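Long-range contacts in PDZ domain protein (PDB 4L8N), which is of unknown function, but combines N- and C-terminal PDZ domains with a DUF4136 domain and binds magnesium: residues 192-197 and 269-274; 332-337 and 442-447. All blocks are in the same frame, centred on the assembly; numbering follows the deposited sequence.

Contact 1 of 2, residues 192-197 and 269-274; sequences YFFDKN and EDSYRL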
# COMPACT_ATOMS: atom_id res chain seq x y z
N TYR A 192 -5.43 -10.71 10.67
CA TYR A 192 -4.52 -9.81 11.39
C TYR A 192 -3.13 -10.41 11.44
O TYR A 192 -2.97 -11.62 11.36
CB TYR A 192 -5.04 -9.52 12.82
CG TYR A 192 -5.49 -10.76 13.56
CD1 TYR A 192 -4.57 -11.56 14.24
CD2 TYR A 192 -6.82 -11.18 13.52
CE1 TYR A 192 -4.96 -12.74 14.86
CE2 TYR A 192 -7.23 -12.34 14.18
CZ TYR A 192 -6.29 -13.12 14.84
OH TYR A 192 -6.67 -14.27 15.47
N PHE A 193 -2.15 -9.54 11.60
CA PHE A 193 -0.74 -9.89 11.70
C PHE A 193 -0.00 -8.79 12.44
O PHE A 193 -0.27 -7.61 12.22
CB PHE A 193 -0.13 -10.11 10.30
CG PHE A 193 1.35 -10.42 10.25
CD1 PHE A 193 1.81 -11.74 10.32
CD2 PHE A 193 2.29 -9.40 10.12
CE1 PHE A 193 3.18 -12.03 10.27
CE2 PHE A 193 3.68 -9.70 10.09
CZ PHE A 193 4.10 -11.01 10.14
N PHE A 194 0.94 -9.19 13.30
CA PHE A 194 1.85 -8.30 14.01
C PHE A 194 3.17 -9.01 14.26
O PHE A 194 3.22 -10.03 14.97
CB PHE A 194 1.27 -7.72 15.31
CG PHE A 194 2.17 -6.64 15.88
CD1 PHE A 194 2.12 -5.35 15.39
CD2 PHE A 194 3.10 -6.94 16.88
CE1 PHE A 194 2.98 -4.36 15.88
CE2 PHE A 194 3.94 -5.95 17.38
CZ PHE A 194 3.87 -4.67 16.88
N ASP A 195 4.24 -8.46 13.67
CA ASP A 195 5.60 -8.96 13.80
C ASP A 195 6.61 -7.89 13.38
O ASP A 195 6.22 -6.82 12.89
CB ASP A 195 5.79 -10.25 12.97
CG ASP A 195 7.00 -11.07 13.37
OD1 ASP A 195 7.18 -11.33 14.59
OD2 ASP A 195 7.79 -11.44 12.47
N LYS A 196 7.92 -8.18 13.61
CA LYS A 196 9.03 -7.31 13.28
C LYS A 196 9.21 -7.23 11.77
O LYS A 196 8.90 -8.18 11.07
CB LYS A 196 10.32 -7.79 13.95
N ASN A 197 9.67 -6.07 11.28
CA ASN A 197 9.96 -5.84 9.88
C ASN A 197 11.37 -6.41 9.56
O ASN A 197 12.35 -5.97 10.18
CB ASN A 197 9.87 -4.34 9.57
CG ASN A 197 10.33 -3.87 8.19
OD1 ASN A 197 10.52 -4.65 7.24
ND2 ASN A 197 10.52 -2.57 8.05
N GLU A 269 6.64 1.95 14.73
CA GLU A 269 7.82 2.42 15.46
C GLU A 269 8.04 1.56 16.71
O GLU A 269 9.18 1.18 16.98
CB GLU A 269 7.68 3.92 15.85
CG GLU A 269 7.25 4.84 14.72
CD GLU A 269 7.24 6.31 15.08
OE1 GLU A 269 6.22 6.79 15.64
OE2 GLU A 269 8.25 7.00 14.79
N ASP A 270 6.95 1.24 17.46
CA ASP A 270 7.03 0.41 18.67
C ASP A 270 6.08 -0.77 18.59
O ASP A 270 5.35 -0.92 17.61
CB ASP A 270 6.70 1.23 19.93
CG ASP A 270 7.64 2.38 20.21
OD1 ASP A 270 8.83 2.12 20.53
OD2 ASP A 270 7.19 3.55 20.15
N SER A 271 6.09 -1.62 19.64
CA SER A 271 5.17 -2.74 19.78
C SER A 271 3.76 -2.19 20.02
O SER A 271 3.61 -1.14 20.66
CB SER A 271 5.59 -3.65 20.92
OG SER A 271 4.70 -4.74 21.09
N TYR A 272 2.75 -2.85 19.45
CA TYR A 272 1.36 -2.40 19.56
C TYR A 272 0.36 -3.57 19.59
O TYR A 272 0.55 -4.60 18.92
CB TYR A 272 1.04 -1.46 18.40
CG TYR A 272 -0.11 -0.54 18.70
CD1 TYR A 272 0.09 0.66 19.38
CD2 TYR A 272 -1.40 -0.86 18.31
CE1 TYR A 272 -0.98 1.50 19.69
CE2 TYR A 272 -2.48 -0.03 18.61
CZ TYR A 272 -2.26 1.15 19.30
OH TYR A 272 -3.31 1.98 19.61
N ARG A 273 -0.71 -3.41 20.40
CA ARG A 273 -1.78 -4.40 20.62
C ARG A 273 -2.84 -4.35 19.50
O ARG A 273 -3.38 -3.28 19.20
CB ARG A 273 -2.45 -4.16 21.98
CG ARG A 273 -1.56 -4.42 23.20
CD ARG A 273 -2.33 -4.34 24.50
NE ARG A 273 -3.31 -5.42 24.62
CZ ARG A 273 -3.07 -6.60 25.19
NH1 ARG A 273 -1.89 -6.85 25.74
NH2 ARG A 273 -4.01 -7.53 25.22
N LEU A 274 -3.14 -5.52 18.89
CA LEU A 274 -4.12 -5.61 17.80
C LEU A 274 -5.55 -5.34 18.29
O LEU A 274 -6.36 -4.81 17.52
CB LEU A 274 -4.04 -6.97 17.06
CG LEU A 274 -2.96 -7.08 15.96
CD1 LEU A 274 -2.69 -8.51 15.61
CD2 LEU A 274 -3.35 -6.32 14.70

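Contact 2 of 2, residues 332-337 and 442-447; sequences YAAGIR and VIIRPT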
# COMPACT_ATOMS: atom_id res chain seq x y z
N TYR A 332 -35.39 32.91 24.44
CA TYR A 332 -36.84 33.00 24.24
C TYR A 332 -37.55 32.88 25.60
O TYR A 332 -38.42 33.69 25.91
CB TYR A 332 -37.37 31.94 23.25
CG TYR A 332 -38.88 32.01 23.11
CD1 TYR A 332 -39.47 32.91 22.23
CD2 TYR A 332 -39.71 31.27 23.95
CE1 TYR A 332 -40.86 33.03 22.15
CE2 TYR A 332 -41.10 31.42 23.90
CZ TYR A 332 -41.67 32.28 22.99
OH TYR A 332 -43.04 32.41 22.94
N ALA A 333 -37.18 31.85 26.39
CA ALA A 333 -37.70 31.56 27.72
C ALA A 333 -37.44 32.73 28.68
O ALA A 333 -38.26 32.97 29.57
CB ALA A 333 -37.08 30.29 28.27
N ALA A 334 -36.31 33.45 28.49
CA ALA A 334 -35.91 34.63 29.27
C ALA A 334 -36.70 35.87 28.85
O ALA A 334 -36.70 36.86 29.58
CB ALA A 334 -34.42 34.88 29.12
N GLY A 335 -37.34 35.82 27.69
CA GLY A 335 -38.15 36.92 27.18
C GLY A 335 -37.50 37.87 26.19
O GLY A 335 -38.04 38.95 25.93
N ILE A 336 -36.33 37.50 25.64
CA ILE A 336 -35.65 38.33 24.63
C ILE A 336 -36.46 38.19 23.35
O ILE A 336 -36.95 37.10 23.06
CB ILE A 336 -34.16 37.90 24.46
CG1 ILE A 336 -33.39 37.98 25.81
CG2 ILE A 336 -33.45 38.66 23.32
CD1 ILE A 336 -33.25 39.38 26.42
N ARG A 337 -36.65 39.29 22.61
CA ARG A 337 -37.43 39.20 21.38
C ARG A 337 -36.70 39.92 20.21
O ARG A 337 -35.89 40.81 20.49
CB ARG A 337 -38.86 39.78 21.59
CG ARG A 337 -39.77 38.95 22.54
CD ARG A 337 -40.11 37.53 22.06
NE ARG A 337 -41.00 36.84 23.01
CZ ARG A 337 -40.60 36.03 23.99
NH1 ARG A 337 -39.31 35.73 24.13
NH2 ARG A 337 -41.48 35.49 24.82
N VAL A 442 -31.87 40.73 32.04
CA VAL A 442 -32.31 39.35 32.20
C VAL A 442 -31.07 38.45 32.32
O VAL A 442 -30.04 38.72 31.69
CB VAL A 442 -33.33 38.91 31.10
CG1 VAL A 442 -32.65 38.54 29.79
CG2 VAL A 442 -34.23 37.78 31.59
N ILE A 443 -31.15 37.43 33.18
CA ILE A 443 -30.05 36.50 33.38
C ILE A 443 -30.37 35.27 32.57
O ILE A 443 -31.40 34.62 32.80
CB ILE A 443 -29.77 36.16 34.87
CG1 ILE A 443 -29.89 37.38 35.82
CG2 ILE A 443 -28.48 35.41 35.02
CD1 ILE A 443 -29.10 38.68 35.48
N ILE A 444 -29.51 34.96 31.58
CA ILE A 444 -29.74 33.82 30.72
C ILE A 444 -28.77 32.73 31.08
O ILE A 444 -27.57 32.92 30.94
CB ILE A 444 -29.66 34.20 29.21
CG1 ILE A 444 -30.69 35.30 28.85
CG2 ILE A 444 -29.86 32.96 28.34
CD1 ILE A 444 -30.71 35.80 27.38
N ARG A 445 -29.28 31.59 31.58
CA ARG A 445 -28.40 30.46 31.79
C ARG A 445 -28.39 29.71 30.47
O ARG A 445 -29.44 29.21 30.04
CB ARG A 445 -28.76 29.56 32.97
CG ARG A 445 -27.62 28.56 33.18
CD ARG A 445 -27.83 27.64 34.34
NE ARG A 445 -27.40 28.24 35.60
CZ ARG A 445 -26.19 28.11 36.12
NH1 ARG A 445 -25.26 27.40 35.50
NH2 ARG A 445 -25.90 28.67 37.28
N PRO A 446 -27.25 29.68 29.76
CA PRO A 446 -27.25 29.02 28.46
C PRO A 446 -27.21 27.51 28.61
O PRO A 446 -26.92 26.96 29.69
CB PRO A 446 -25.96 29.53 27.80
CG PRO A 446 -25.43 30.60 28.70
CD PRO A 446 -25.92 30.24 30.05
N THR A 447 -27.50 26.85 27.49
CA THR A 447 -27.39 25.41 27.37
C THR A 447 -26.11 25.20 26.61
O THR A 447 -25.69 26.08 25.85
CB THR A 447 -28.62 24.80 26.73
OG1 THR A 447 -28.94 25.49 25.52
CG2 THR A 447 -29.81 24.78 27.68

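Contact 1 of 2, residues 192-197 and 269-274
F194, on strand 186-196, lays its ring against the backbone of D270, S271 and Y272 while its CB meets L274, so one side chain spans most of the contact. Its CG stands opposite the backbone N (chi1 -171°), which carries the ring out from the strand to the loop. Starting at the root, F194 CB lies 4.0 Å from L274 CD1. Beyond it, CG, CD1 and CD2 all lie beneath Y272 O, which sits 3.7 Å above the ring plane and over its centre. F194 CE1 and F194 CE2 are each 3.9 Å from Y272 N, which sits off the plane beyond the CZ rim, and CE2 also faces the OG of S271. At the tip, F194 CZ approaches Y272 N at 3.3 Å. F194 CZ is also 3.7 Å from S271 CA. D270 O comes up to the ring edge near its plane, 4.1 Å from F194 CZ. No hydrogen bond joins the segments. With an alanine here, Y272 O would probably lose the ring beneath it, and a gap is likely to open between strand and loop.

A second patch forms at L274, just after the N-cap residue R273. L274 CD1 lies 3.8 Å from Y192 CB and equally near Y192 CD1; only the far end of the ring leads away, with its OH hydrogen-bonded to E161 of helix 158-175. L242 of the neighbouring strand 240-250 touches both F194 and L274, while F228 of the second subunit meets the Y272 ring edge-to-face.

The arrangement illustrates how a strand-to-helix connection is laid over a sheet: in the DUF4136 domain, the link from strand 258-268 to helix 274-285 passes across strand 240-250 to strand 186-196, with D270, a magnesium-site residue along with E239, at its start.

Contact 2 of 2, residues 332-337 and 442-447
Y332 O, behind the A334 and I336 side chains that face V442 and I444, is gripped by two donors. G335 N reaches it at 3.0 Å, and R337 NH1 at 2.8 Å along a nearly straight bond (166°) that lies in the carbonyl plane, on a lone pair. The same NH1 also bonds I336 O, 2.9 Å away, but from above that carbonyl plane. Both acceptors lie close to the guanidinium plane, which fixes its rotation and sets one face over Y332 CE1. The turn ends helix 330-333 in a Schellman motif, where G335 takes a positive phi (97°) at which a CB would be jammed against A334 O.

A short helix closed by glycine and an apolar residue is a recurrent feature of PDZ domains, and here it probably belongs to the C-terminal one. The apolar side chains of this turn rest on strand 438-456. A334 CB sits between two residues of that strand, 3.8 Å from both V442 CG2 and I444 CG1. I336, with CG1 opposite its carbonyl carbon (chi1 -57°), sends CD1 to within 3.5 Å of V442 CG1, while its own CG1 faces the CD1 of I444. I433 and F431 of strand 429-435 extend the apolar layer, touching I336 and I444 respectively, and R435 of that strand hydrogen-bonds G335 O.

From the N terminus the chain first builds a PDZ domain, then enters the DUF4136 region, where contact 1 closes a loop of 71 residues by bringing the connection after strand 258-268 back to strand 186-196. Only afterwards does contact 2 begin, joining the end of helix 330-333 to strand 438-456 across 104 intervening residues. The two loops therefore follow in series, neither nested nor crossed. They lie on opposite sides of the chain's centre, with their own centres 55 Å apart, yet both reach the same long mixed sheet: contact 1 on its DUF4136 part, contact 2 on the part that probably belongs to the C-terminal PDZ domain.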